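Esterase (uncultured bacterium FLS12, PDB 4RGY) hydrolyses ester bonds as a low-temperature-active alkaline esterase from marine sediment bacteria, and probably adopts the alpha/beta-hydrolase fold. Local coordinates at residues P79-R83 with S84-D88; Y95-F98 with I99-L103; F178-L181 with A182-P185; D221-R224 with F225-V229; Q255-L258 with A259-P262. All blocks are in the same frame, centred on the assembly; numbering follows the deposited sequence.

Contact 1. Residues P79-R83 with S84-D88; sequences PAVHR and SFYTD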
loop_
_atom_site.group_PDB
_atom_site.type_symbol
_atom_site.label_atom_id
_atom_site.label_comp_id
_atom_site.label_asym_id
_atom_site.label_seq_id
_atom_site.Cartn_x
_atom_site.Cartn_y
_atom_site.Cartn_z
ATOM N N PRO A 79 -3.380 -5.403 13.501
ATOM C CA PRO A 79 -2.505 -6.446 12.962
ATOM C C PRO A 79 -3.279 -7.592 12.327
ATOM O O PRO A 79 -4.510 -7.548 12.319
ATOM C CB PRO A 79 -1.828 -6.958 14.206
ATOM C CG PRO A 79 -2.889 -6.856 15.276
ATOM C CD PRO A 79 -3.715 -5.637 14.917
ATOM N N ALA A 80 -2.556 -8.567 11.779
ATOM C CA ALA A 80 -3.146 -9.734 11.124
ATOM C C ALA A 80 -2.742 -11.006 11.848
ATOM O O ALA A 80 -1.565 -11.180 12.195
ATOM C CB ALA A 80 -2.697 -9.794 9.675
ATOM N N VAL A 81 -3.698 -11.907 12.071
ATOM C CA VAL A 81 -3.383 -13.194 12.692
ATOM C C VAL A 81 -3.948 -14.392 11.939
ATOM O O VAL A 81 -4.039 -15.496 12.501
ATOM C CB VAL A 81 -3.846 -13.272 14.161
ATOM C CG1 VAL A 81 -3.203 -12.152 14.969
ATOM C CG2 VAL A 81 -5.375 -13.210 14.252
ATOM N N HIS A 82 -4.335 -14.178 10.684
ATOM C CA HIS A 82 -4.861 -15.260 9.853
ATOM C C HIS A 82 -6.044 -15.948 10.546
ATOM O O HIS A 82 -6.818 -15.267 11.219
ATOM C CB HIS A 82 -3.723 -16.199 9.458
ATOM C CG HIS A 82 -2.580 -15.464 8.835
ATOM N ND1 HIS A 82 -1.265 -15.681 9.189
ATOM C CD2 HIS A 82 -2.563 -14.465 7.919
ATOM C CE1 HIS A 82 -0.489 -14.864 8.500
ATOM N NE2 HIS A 82 -1.252 -14.115 7.724
ATOM N N ARG A 83 -6.210 -17.260 10.398
ATOM C CA ARG A 83 -7.364 -17.939 10.983
ATOM C C ARG A 83 -6.957 -18.678 12.259
ATOM O O ARG A 83 -7.238 -19.865 12.427
ATOM C CB ARG A 83 -8.011 -18.891 9.969
ATOM C CG ARG A 83 -8.587 -18.196 8.734
ATOM C CD ARG A 83 -9.103 -19.212 7.715
ATOM N NE ARG A 83 -10.125 -20.073 8.309
ATOM C CZ ARG A 83 -11.433 -19.829 8.255
ATOM N NH1 ARG A 83 -11.895 -18.766 7.601
ATOM N NH2 ARG A 83 -12.284 -20.662 8.842
ATOM N N SER A 84 -6.314 -17.957 13.172
ATOM C CA SER A 84 -5.661 -18.577 14.324
ATOM C C SER A 84 -6.406 -18.472 15.646
ATOM O O SER A 84 -6.007 -19.094 16.623
ATOM C CB SER A 84 -4.318 -17.911 14.537
ATOM O OG SER A 84 -4.499 -16.562 14.924
ATOM N N PHE A 85 -7.467 -17.678 15.693
ATOM C CA PHE A 85 -8.123 -17.405 16.962
ATOM C C PHE A 85 -7.144 -16.886 18.031
ATOM O O PHE A 85 -7.344 -17.120 19.218
ATOM C CB PHE A 85 -8.923 -18.631 17.461
ATOM C CG PHE A 85 -10.379 -18.554 17.135
ATOM C CD1 PHE A 85 -10.844 -18.916 15.875
ATOM C CD2 PHE A 85 -11.283 -18.072 18.068
ATOM C CE1 PHE A 85 -12.183 -18.810 15.563
ATOM C CE2 PHE A 85 -12.632 -17.970 17.764
ATOM C CZ PHE A 85 -13.078 -18.346 16.512
ATOM N N TYR A 86 -6.112 -16.153 17.613
ATOM C CA TYR A 86 -5.209 -15.515 18.582
ATOM C C TYR A 86 -4.615 -16.560 19.528
ATOM O O TYR A 86 -4.447 -16.321 20.723
ATOM C CB TYR A 86 -5.955 -14.385 19.333
ATOM C CG TYR A 86 -6.459 -13.353 18.344
ATOM C CD1 TYR A 86 -5.658 -12.293 17.945
ATOM C CD2 TYR A 86 -7.718 -13.475 17.764
ATOM C CE1 TYR A 86 -6.094 -11.371 17.006
ATOM C CE2 TYR A 86 -8.168 -12.554 16.824
ATOM C CZ TYR A 86 -7.346 -11.507 16.448
ATOM O OH TYR A 86 -7.744 -10.599 15.499
ATOM N N THR A 87 -4.277 -17.716 18.964
ATOM C CA THR A 87 -3.832 -18.872 19.736
ATOM C C THR A 87 -2.453 -19.361 19.275
ATOM O O THR A 87 -2.137 -19.302 18.080
ATOM C CB THR A 87 -4.867 -20.011 19.592
ATOM O OG1 THR A 87 -6.140 -19.546 20.059
ATOM C CG2 THR A 87 -4.478 -21.260 20.391
ATOM N N ASP A 88 -1.627 -19.811 20.217
ATOM C CA ASP A 88 -0.430 -20.557 19.850
ATOM C C ASP A 88 -0.916 -21.928 19.414
ATOM O O ASP A 88 -1.236 -22.797 20.229
ATOM C CB ASP A 88 0.556 -20.644 21.015
ATOM C CG ASP A 88 1.341 -19.361 21.211
ATOM O OD1 ASP A 88 1.314 -18.488 20.313
ATOM O OD2 ASP A 88 2.018 -19.214 22.253
HETATM O O HOH W 1 -5.973 -8.518 14.613
#

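Contact 2. Residues Y95-F98 with I99-L103; sequences YWTF and ISEEL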
loop_
_atom_site.group_PDB
_atom_site.type_symbol
_atom_site.label_atom_id
_atom_site.label_comp_id
_atom_site.label_asym_id
_atom_site.label_seq_id
_atom_site.Cartn_x
_atom_site.Cartn_y
_atom_site.Cartn_z
ATOM N N TYR A 95 0.577 -17.656 17.218
ATOM C CA TYR A 95 -0.129 -16.379 17.096
ATOM C C TYR A 95 -0.475 -15.691 18.424
ATOM O O TYR A 95 -0.630 -14.479 18.460
ATOM C CB TYR A 95 -1.382 -16.537 16.245
ATOM C CG TYR A 95 -1.101 -16.786 14.776
ATOM C CD1 TYR A 95 -0.903 -15.732 13.899
ATOM C CD2 TYR A 95 -1.060 -18.080 14.276
ATOM C CE1 TYR A 95 -0.661 -15.968 12.549
ATOM C CE2 TYR A 95 -0.831 -18.322 12.947
ATOM C CZ TYR A 95 -0.641 -17.264 12.094
ATOM O OH TYR A 95 -0.405 -17.529 10.762
ATOM N N TRP A 96 -0.597 -16.459 19.507
ATOM C CA TRP A 96 -0.791 -15.856 20.828
ATOM C C TRP A 96 0.480 -15.177 21.327
ATOM O O TRP A 96 0.431 -14.042 21.816
ATOM C CB TRP A 96 -1.226 -16.904 21.846
ATOM C CG TRP A 96 -1.157 -16.408 23.272
ATOM C CD1 TRP A 96 -0.281 -16.825 24.237
ATOM C CD2 TRP A 96 -2.007 -15.428 23.900
ATOM N NE1 TRP A 96 -0.529 -16.165 25.420
ATOM C CE2 TRP A 96 -1.578 -15.303 25.242
ATOM C CE3 TRP A 96 -3.069 -14.628 23.452
ATOM C CZ2 TRP A 96 -2.186 -14.428 26.146
ATOM C CZ3 TRP A 96 -3.678 -13.765 24.354
ATOM C CH2 TRP A 96 -3.230 -13.671 25.687
ATOM N N THR A 97 1.621 -15.846 21.188
ATOM C CA THR A 97 2.868 -15.219 21.590
ATOM C C THR A 97 3.121 -13.991 20.708
ATOM O O THR A 97 3.615 -12.960 21.173
ATOM C CB THR A 97 4.037 -16.222 21.559
ATOM O OG1 THR A 97 3.790 -17.234 22.545
ATOM C CG2 THR A 97 5.364 -15.546 21.889
ATOM N N PHE A 98 2.746 -14.088 19.436
ATOM C CA PHE A 98 2.844 -12.949 18.541
ATOM C C PHE A 98 1.975 -11.786 19.028
ATOM O O PHE A 98 2.466 -10.664 19.220
ATOM C CB PHE A 98 2.427 -13.367 17.124
ATOM C CG PHE A 98 2.304 -12.217 16.161
ATOM C CD1 PHE A 98 3.432 -11.498 15.759
ATOM C CD2 PHE A 98 1.061 -11.859 15.648
ATOM C CE1 PHE A 98 3.323 -10.442 14.868
ATOM C CE2 PHE A 98 0.946 -10.805 14.750
ATOM C CZ PHE A 98 2.079 -10.096 14.359
ATOM N N ILE A 99 0.681 -12.028 19.224
ATOM C CA ILE A 99 -0.214 -10.922 19.542
ATOM C C ILE A 99 0.032 -10.343 20.942
ATOM O O ILE A 99 -0.134 -9.140 21.161
ATOM C CB ILE A 99 -1.710 -11.291 19.333
ATOM C CG1 ILE A 99 -2.570 -10.033 19.205
ATOM C CG2 ILE A 99 -2.231 -12.203 20.457
ATOM C CD1 ILE A 99 -2.319 -9.226 17.946
ATOM N N SER A 100 0.447 -11.190 21.882
ATOM C CA SER A 100 0.559 -10.752 23.277
ATOM C C SER A 100 1.945 -10.230 23.647
ATOM O O SER A 100 2.090 -9.512 24.639
ATOM C CB SER A 100 0.170 -11.891 24.227
ATOM O OG SER A 100 1.113 -12.952 24.169
ATOM N N GLU A 101 2.958 -10.583 22.859
ATOM C CA GLU A 101 4.334 -10.212 23.186
ATOM C C GLU A 101 5.022 -9.441 22.059
ATOM O O GLU A 101 5.378 -8.268 22.214
ATOM C CB GLU A 101 5.157 -11.452 23.556
ATOM C CG GLU A 101 4.581 -12.301 24.693
ATOM C CD GLU A 101 4.718 -11.642 26.049
ATOM O OE1 GLU A 101 5.524 -10.696 26.174
ATOM O OE2 GLU A 101 4.019 -12.070 26.993
ATOM N N GLU A 102 5.221 -10.101 20.921
ATOM C CA GLU A 102 6.032 -9.515 19.861
ATOM C C GLU A 102 5.391 -8.319 19.174
ATOM O O GLU A 102 6.045 -7.304 18.920
ATOM C CB GLU A 102 6.410 -10.554 18.814
ATOM C CG GLU A 102 7.516 -10.052 17.898
ATOM C CD GLU A 102 7.784 -10.965 16.731
ATOM O OE1 GLU A 102 6.843 -11.625 16.255
ATOM O OE2 GLU A 102 8.945 -11.006 16.276
ATOM N N LEU A 103 4.113 -8.438 18.851
ATOM C CA LEU A 103 3.451 -7.393 18.088
ATOM C C LEU A 103 3.414 -6.050 18.813
ATOM O O LEU A 103 3.777 -5.037 18.215
ATOM C CB LEU A 103 2.058 -7.841 17.675
ATOM C CG LEU A 103 1.278 -6.970 16.711
ATOM C CD1 LEU A 103 0.385 -7.936 16.168
ATOM C CD2 LEU A 103 0.480 -5.886 17.387
#

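Contact 3. Residues F178-L181 with A182-P185; sequences FGDL and AALP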
loop_
_atom_site.group_PDB
_atom_site.type_symbol
_atom_site.label_atom_id
_atom_site.label_comp_id
_atom_site.label_asym_id
_atom_site.label_seq_id
_atom_site.Cartn_x
_atom_site.Cartn_y
_atom_site.Cartn_z
ATOM N N PHE A 178 -6.613 -25.584 18.504
ATOM C CA PHE A 178 -6.675 -25.862 19.937
ATOM C C PHE A 178 -6.129 -27.204 20.383
ATOM O O PHE A 178 -5.937 -27.413 21.582
ATOM C CB PHE A 178 -8.119 -25.742 20.434
ATOM C CG PHE A 178 -8.672 -24.354 20.341
ATOM C CD1 PHE A 178 -8.175 -23.350 21.158
ATOM C CD2 PHE A 178 -9.690 -24.050 19.445
ATOM C CE1 PHE A 178 -8.669 -22.063 21.085
ATOM C CE2 PHE A 178 -10.191 -22.765 19.361
ATOM C CZ PHE A 178 -9.679 -21.768 20.192
ATOM N N GLY A 179 -5.893 -28.112 19.440
ATOM C CA GLY A 179 -5.443 -29.453 19.788
ATOM C C GLY A 179 -6.576 -30.367 20.210
ATOM O O GLY A 179 -7.527 -30.575 19.457
ATOM N N ASP A 180 -6.470 -30.924 21.411
ATOM C CA ASP A 180 -7.504 -31.800 21.942
ATOM C C ASP A 180 -8.713 -30.968 22.363
ATOM O O ASP A 180 -8.678 -30.300 23.397
ATOM C CB ASP A 180 -6.954 -32.565 23.146
ATOM C CG ASP A 180 -7.941 -33.576 23.711
ATOM O OD1 ASP A 180 -9.106 -33.635 23.260
ATOM O OD2 ASP A 180 -7.533 -34.321 24.625
ATOM N N LEU A 181 -9.781 -31.026 21.573
ATOM C CA LEU A 181 -10.970 -30.217 21.840
ATOM C C LEU A 181 -11.621 -30.553 23.183
ATOM O O LEU A 181 -12.198 -29.679 23.834
ATOM C CB LEU A 181 -11.989 -30.339 20.702
ATOM C CG LEU A 181 -11.476 -29.938 19.312
ATOM C CD1 LEU A 181 -12.596 -29.997 18.281
ATOM C CD2 LEU A 181 -10.818 -28.553 19.329
ATOM N N ALA A 182 -11.521 -31.815 23.600
ATOM C CA ALA A 182 -12.144 -32.249 24.849
ATOM C C ALA A 182 -11.486 -31.617 26.079
ATOM O O ALA A 182 -12.093 -31.562 27.155
ATOM C CB ALA A 182 -12.124 -33.764 24.946
ATOM N N ALA A 183 -10.258 -31.133 25.919
ATOM C CA ALA A 183 -9.521 -30.513 27.022
ATOM C C ALA A 183 -9.753 -28.995 27.128
ATOM O O ALA A 183 -9.211 -28.345 28.022
ATOM C CB ALA A 183 -8.035 -30.808 26.899
ATOM N N LEU A 184 -10.557 -28.441 26.227
ATOM C CA LEU A 184 -10.791 -26.991 26.221
ATOM C C LEU A 184 -11.534 -26.431 27.450
ATOM O O LEU A 184 -11.150 -25.372 27.950
ATOM C CB LEU A 184 -11.484 -26.552 24.933
ATOM C CG LEU A 184 -10.562 -26.521 23.716
ATOM C CD1 LEU A 184 -11.366 -26.265 22.459
ATOM C CD2 LEU A 184 -9.469 -25.467 23.895
ATOM N N PRO A 185 -12.584 -27.125 27.943
ATOM C CA PRO A 185 -13.276 -26.530 29.099
ATOM C C PRO A 185 -12.364 -26.425 30.320
ATOM O O PRO A 185 -11.714 -27.406 30.709
ATOM C CB PRO A 185 -14.424 -27.512 29.364
ATOM C CG PRO A 185 -14.662 -28.173 28.045
ATOM C CD PRO A 185 -13.292 -28.326 27.460
#

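Contact 4. Residues D221-R224 with F225-V229; sequences DNVR and FRDHV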
loop_
_atom_site.group_PDB
_atom_site.type_symbol
_atom_site.label_atom_id
_atom_site.label_comp_id
_atom_site.label_asym_id
_atom_site.label_seq_id
_atom_site.Cartn_x
_atom_site.Cartn_y
_atom_site.Cartn_z
ATOM N N ASP A 221 -24.223 -17.606 22.490
ATOM C CA ASP A 221 -22.934 -17.724 23.175
ATOM C C ASP A 221 -22.647 -16.464 23.976
ATOM O O ASP A 221 -22.113 -16.529 25.089
ATOM C CB ASP A 221 -21.788 -17.940 22.181
ATOM C CG ASP A 221 -21.750 -19.339 21.602
ATOM O OD1 ASP A 221 -22.455 -20.230 22.111
ATOM O OD2 ASP A 221 -20.987 -19.551 20.630
ATOM N N ASN A 222 -22.963 -15.305 23.402
ATOM C CA ASN A 222 -22.766 -14.059 24.115
ATOM C C ASN A 222 -23.640 -13.919 25.353
ATOM O O ASN A 222 -23.170 -13.467 26.396
ATOM C CB ASN A 222 -22.934 -12.862 23.176
ATOM C CG ASN A 222 -21.644 -12.517 22.461
ATOM O OD1 ASN A 222 -20.841 -11.739 22.973
ATOM N ND2 ASN A 222 -21.418 -13.126 21.301
ATOM N N VAL A 223 -24.900 -14.318 25.243
ATOM C CA VAL A 223 -25.789 -14.274 26.396
ATOM C C VAL A 223 -25.275 -15.208 27.498
ATOM O O VAL A 223 -25.270 -14.851 28.682
ATOM C CB VAL A 223 -27.240 -14.625 26.003
ATOM C CG1 VAL A 223 -28.101 -14.853 27.249
ATOM C CG2 VAL A 223 -27.823 -13.517 25.129
ATOM N N ARG A 224 -24.796 -16.381 27.107
ATOM C CA ARG A 224 -24.254 -17.312 28.097
ATOM C C ARG A 224 -23.006 -16.755 28.790
ATOM O O ARG A 224 -22.856 -16.885 30.013
ATOM C CB ARG A 224 -24.015 -18.690 27.479
ATOM C CG ARG A 224 -25.329 -19.447 27.250
ATOM C CD ARG A 224 -25.122 -20.899 26.822
ATOM N NE ARG A 224 -24.322 -20.991 25.611
ATOM C CZ ARG A 224 -23.030 -21.288 25.614
ATOM N NH1 ARG A 224 -22.425 -21.528 26.769
ATOM N NH2 ARG A 224 -22.349 -21.336 24.479
ATOM N N PHE A 225 -22.133 -16.091 28.032
ATOM C CA PHE A 225 -20.950 -15.493 28.648
ATOM C C PHE A 225 -21.347 -14.334 29.571
ATOM O O PHE A 225 -20.824 -14.215 30.681
ATOM C CB PHE A 225 -19.930 -15.033 27.589
ATOM C CG PHE A 225 -18.688 -14.419 28.179
ATOM C CD1 PHE A 225 -17.662 -15.216 28.672
ATOM C CD2 PHE A 225 -18.549 -13.041 28.251
ATOM C CE1 PHE A 225 -16.525 -14.646 29.226
ATOM C CE2 PHE A 225 -17.407 -12.470 28.800
ATOM C CZ PHE A 225 -16.396 -13.275 29.281
ATOM N N ARG A 226 -22.253 -13.480 29.104
ATOM C CA ARG A 226 -22.756 -12.374 29.911
ATOM C C ARG A 226 -23.313 -12.870 31.240
ATOM O O ARG A 226 -22.953 -12.346 32.303
ATOM C CB ARG A 226 -23.854 -11.632 29.157
ATOM C CG ARG A 226 -24.412 -10.435 29.927
ATOM C CD ARG A 226 -25.793 -10.040 29.431
ATOM N NE ARG A 226 -26.785 -11.056 29.768
ATOM C CZ ARG A 226 -28.044 -11.028 29.349
ATOM N NH1 ARG A 226 -28.449 -10.046 28.554
ATOM N NH2 ARG A 226 -28.887 -11.988 29.704
ATOM N N ASP A 227 -24.179 -13.878 31.180
ATOM C CA ASP A 227 -24.814 -14.397 32.390
ATOM C C ASP A 227 -23.764 -14.992 33.328
ATOM O O ASP A 227 -23.834 -14.833 34.546
ATOM C CB ASP A 227 -25.892 -15.430 32.041
ATOM C CG ASP A 227 -27.127 -14.807 31.405
ATOM O OD1 ASP A 227 -27.241 -13.565 31.394
ATOM O OD2 ASP A 227 -27.968 -15.573 30.901
ATOM N N HIS A 228 -22.751 -15.630 32.748
ATOM C CA HIS A 228 -21.662 -16.186 33.533
ATOM C C HIS A 228 -20.912 -15.100 34.290
ATOM O O HIS A 228 -20.757 -15.178 35.515
ATOM C CB HIS A 228 -20.713 -16.960 32.617
ATOM C CG HIS A 228 -19.482 -17.477 33.291
ATOM N ND1 HIS A 228 -19.511 -18.485 34.231
ATOM C CD2 HIS A 228 -18.177 -17.160 33.118
ATOM C CE1 HIS A 228 -18.274 -18.753 34.620
ATOM N NE2 HIS A 228 -17.448 -17.959 33.963
ATOM N N VAL A 229 -20.452 -14.070 33.582
ATOM C CA VAL A 229 -19.655 -13.047 34.255
ATOM C C VAL A 229 -20.482 -12.229 35.253
ATOM O O VAL A 229 -19.965 -11.821 36.295
ATOM C CB VAL A 229 -18.868 -12.141 33.271
ATOM C CG1 VAL A 229 -17.914 -12.984 32.441
ATOM C CG2 VAL A 229 -19.805 -11.336 32.377
#

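Contact 5. Residues Q255-L258 with A259-P262; sequences QRVL and AWLP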
loop_
_atom_site.group_PDB
_atom_site.type_symbol
_atom_site.label_atom_id
_atom_site.label_comp_id
_atom_site.label_asym_id
_atom_site.label_seq_id
_atom_site.Cartn_x
_atom_site.Cartn_y
_atom_site.Cartn_z
ATOM N N GLN A 255 -17.802 3.167 17.838
ATOM C CA GLN A 255 -17.914 4.537 18.353
ATOM C C GLN A 255 -18.280 4.550 19.840
ATOM O O GLN A 255 -17.757 5.359 20.608
ATOM C CB GLN A 255 -18.937 5.331 17.544
ATOM C CG GLN A 255 -18.514 5.537 16.095
ATOM C CD GLN A 255 -19.627 6.123 15.272
ATOM O OE1 GLN A 255 -19.964 7.301 15.422
ATOM N NE2 GLN A 255 -20.220 5.310 14.406
ATOM N N ARG A 256 -19.153 3.631 20.247
ATOM C CA ARG A 256 -19.542 3.526 21.649
ATOM C C ARG A 256 -18.379 2.996 22.476
ATOM O O ARG A 256 -18.117 3.474 23.577
ATOM C CB ARG A 256 -20.770 2.634 21.793
ATOM C CG ARG A 256 -21.971 3.139 20.996
ATOM C CD ARG A 256 -23.207 2.298 21.268
ATOM N NE ARG A 256 -23.565 2.317 22.682
ATOM C CZ ARG A 256 -24.306 3.260 23.258
ATOM N NH1 ARG A 256 -24.769 4.281 22.542
ATOM N NH2 ARG A 256 -24.578 3.191 24.554
ATOM N N VAL A 257 -17.652 2.025 21.936
ATOM C CA VAL A 257 -16.477 1.518 22.628
ATOM C C VAL A 257 -15.440 2.624 22.822
ATOM O O VAL A 257 -14.860 2.752 23.901
ATOM C CB VAL A 257 -15.853 0.327 21.886
ATOM C CG1 VAL A 257 -14.474 -0.001 22.451
ATOM C CG2 VAL A 257 -16.777 -0.889 21.978
ATOM N N LEU A 258 -15.208 3.427 21.783
ATOM C CA LEU A 258 -14.247 4.520 21.881
ATOM C C LEU A 258 -14.618 5.515 22.989
ATOM O O LEU A 258 -13.755 5.952 23.740
ATOM C CB LEU A 258 -14.091 5.231 20.534
ATOM C CG LEU A 258 -13.364 4.442 19.437
ATOM C CD1 LEU A 258 -13.500 5.166 18.116
ATOM C CD2 LEU A 258 -11.895 4.223 19.776
ATOM N N ALA A 259 -15.899 5.851 23.096
ATOM C CA ALA A 259 -16.358 6.788 24.125
ATOM C C ALA A 259 -16.199 6.217 25.526
ATOM O O ALA A 259 -16.042 6.957 26.504
ATOM C CB ALA A 259 -17.807 7.176 23.878
ATOM N N TRP A 260 -16.250 4.894 25.608
ATOM C CA TRP A 260 -16.198 4.157 26.859
ATOM C C TRP A 260 -14.773 3.946 27.374
ATOM O O TRP A 260 -14.567 3.700 28.562
ATOM C CB TRP A 260 -16.921 2.823 26.653
ATOM C CG TRP A 260 -16.673 1.730 27.667
ATOM C CD1 TRP A 260 -17.403 1.467 28.796
ATOM C CD2 TRP A 260 -15.658 0.725 27.605
ATOM N NE1 TRP A 260 -16.890 0.366 29.445
ATOM C CE2 TRP A 260 -15.823 -0.114 28.730
ATOM C CE3 TRP A 260 -14.630 0.442 26.701
ATOM C CZ2 TRP A 260 -14.983 -1.196 28.982
ATOM C CZ3 TRP A 260 -13.800 -0.631 26.951
ATOM C CH2 TRP A 260 -13.980 -1.440 28.082
ATOM N N LEU A 261 -13.782 4.040 26.487
ATOM C CA LEU A 261 -12.397 3.810 26.892
ATOM C C LEU A 261 -11.992 4.749 28.022
ATOM O O LEU A 261 -12.321 5.931 27.995
ATOM C CB LEU A 261 -11.439 3.997 25.715
ATOM C CG LEU A 261 -11.485 2.993 24.560
ATOM C CD1 LEU A 261 -10.462 3.382 23.498
ATOM C CD2 LEU A 261 -11.257 1.561 25.044
ATOM N N PRO A 262 -11.278 4.223 29.025
ATOM C CA PRO A 262 -10.784 5.081 30.109
ATOM C C PRO A 262 -9.521 5.824 29.671
ATOM O O PRO A 262 -8.416 5.580 30.164
ATOM C CB PRO A 262 -10.485 4.083 31.224
ATOM C CG PRO A 262 -10.104 2.823 30.497
ATOM C CD PRO A 262 -10.976 2.799 29.259
HETATM O O HOH W 2 -12.664 7.598 25.731
#

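Contact 1. Residues P79-R83 with S84-D88
Between V81 and S84 the backbone doubles back through H82, whose phi is positive, and F85 and Y86, both in the left-handed helical region, bend it again. S84 makes an ST turn at this second bend: its OG accepts from Y86 N at 3.2 Å. The same hydroxyl donates to V81 O with OG 2.7 Å away, tilted 20° from the carbonyl plane, and S84 N adds a weak bond to that oxygen. A chi1 of 66° turns OG back toward V81 O while leaving it within reach of Y86 N. V81 and Y86 cross at about a right angle; V81 CG2 rides over one ring face, a CH-pi contact 3.6 Å from the centroid, while V81 CG1 reaches Y86 CE1. The loop carries strand 75-79 on toward helix 95-110, and R83 leaves it to form a salt bridge with E173. Y86 OH bonds to H50 O and also receives a hydrogen bond from a water in the ring plane, 2.9 Å from OH, which also donates to P79 O.

Contact 2. Residues Y95-F98 with I99-L103
W96 O is gripped twice by S100: the side-chain OG donates at 2.7 Å and the backbone N at 2.9 Å, reaching the oxygen from opposite faces of the carbonyl plane. The serine's chi1 of 67° puts OG where it meets W96 O, and CB, held by the helix backbone, lies over the six-membered ring of W96, 3.9 Å from its centroid and almost on the ring normal. I99 CG2 also touches the indole, near CE3. From the next carbonyl on, the helix widens. T97 O takes both E101 N, at 3.0 Å, and E102 N, at 3.3 Å, and F98 O receives L103 N at 2.8 Å in a nearly straight bond, the five-residue spacing of a pi-type turn. L103 CB covers one face of the F98 ring, whereas E102 OE1 comes to its edge in plane, 3.4 Å from CD1, with ring and carboxylate about perpendicular; OE1 also bonds to S11 OG. Were W96 replaced by alanine, S100 CB is likely to lose its aromatic cover and helix 127-138 a packing partner. W96 and S100 face that helix, while I99 and L103 pack on strands 45-49 and 75-79.

Contact 3. Residues F178-L181 with A182-P185
L184 and L181 lie side by side and point the same way, L181 CD2 meeting L184 CD1 at 3.9 Å. The backbone joins the same pair, for L184 N donates to L181 O at 3.2 Å. L184 reaches further, crossing F178 at about a right angle: its CD2 is 3.7 Å from F178 CD1, and its CD1 rests against F178 CB. F178 in turn meets the ring of H189 edge-to-face, which ties the small apolar cluster to the loop ahead of helix 191-200. On the outer side, A182 is fastened to D180. The anti position of D180 CG relative to its N (chi1 -176°) carries the carboxylate forward to A182 N, from which OD1 accepts at 3.0 Å, met from above the carboxylate plane, while A182 CB lies beside the same oxygen. A183 N donates to D180 O at 3.1 Å. After helix 170-178 ends and G179 turns the chain with positive phi, an Asx turn at D180 thus leads into a short 3-10 segment with three-residue bonds.

Contact 4. Residues D221-R224 with F225-V229
V223 CG1 lies over one face of the R226 guanidinium, 3.9 Å from NH2, while the carboxylate of D227 occupies its edge in plane. The grip on D227 is side-on, with both nitrogens directed at one atom: R226 NE is 3.0 Å and NH2 2.8 Å from D227 OD1. NH2 meets D227 OD1 on its syn lone pair, whereas NE comes from the syn side but 35° out of the carboxylate plane. The ring of F225 has V229 CG1 above one face. V223 stands alongside both charged neighbours, and its CG1, anti to N (chi1 169°), also touches D227 OD2 at 3.7 Å. In the backbone, D227 N donates to V223 O at 2.9 Å, a regular four-residue helix bond. A second salt bridge runs along the helix from R224 NH2 to D221 OD1, 2.6 Å, meeting that oxygen from above the carboxylate plane; R224 NH2 also pairs with D154. Helix 219-232 is the crossover of a beta-alpha-beta unit between strands 207-213 and 236-241, and R226 makes a cation-pi contact with Y238 of the latter. The two ion pairs probably keep D221 and D227 ionised, and the double grip on D227 OD1 should limit rotation of the R226 guanidinium.

Contact 5. Residues Q255-L258 with A259-P262
L261 folds back on the last turn of its helix, starting at CB, which rests 3.6 Å from L258 O. The next atom, CG, lies 3.4 Å from V257 O; with chi1 at -68° it is anti to the carbonyl carbon and turned toward the preceding turn. Of the two tips, CD1 meets L258 CD2 at 4.1 Å, the two leucines lying side by side and pointing the same way, and CD2 sits loosely against V257 CG1 at 4.4 Å. This is the C-terminal end of helix 247-260, where the bonding pattern frays. A259 N still donates to Q255 O in a regular bond, but W260 N is divided between R256 O and V257 O, and L261 N between V257 O and L258 O, all four of these bonds weak. V257 O also lies in the plane of the W260 ring, at its edge, 3.6 Å from CE3. With a serine at L261, L258 CD2 would probably lose its apolar neighbour, and a gap would open beside L74, which both leucines touch. L258 reaches on to I65 and Y68 of helix 65-68, while V257 and W260 pack on A147 of strand 145-149 and Y209 of strand 207-213. W260 makes a cation-pi contact with K207 as well. Just past the helix end, one water donates to both L258 O and L261 O, 2.8 Å from each.

How the contacts relate
Along the chain the contacts follow one another in series around the central mixed sheet. Contacts 1 and 2 are close neighbours, their centres about 9 Å apart: the loop after strand 75-79 is pinned to the start of helix 95-110 by H82 with Y95 and by D88 with T97, both probable hydrogen bonds. Contact 3, about 17 Å from contact 1 between centres, still touches it where T87 and F85 meet F178. Contacts 4 and 5 touch none of the others, their centres about 21 Å apart, before and after edge strand 236-241. Contacts 1 and 3 thus lie in loops and contacts 2, 4 and 5 on helices 95-110, 219-232 and 247-260 around the sheet, consistent with an alpha/beta-hydrolase.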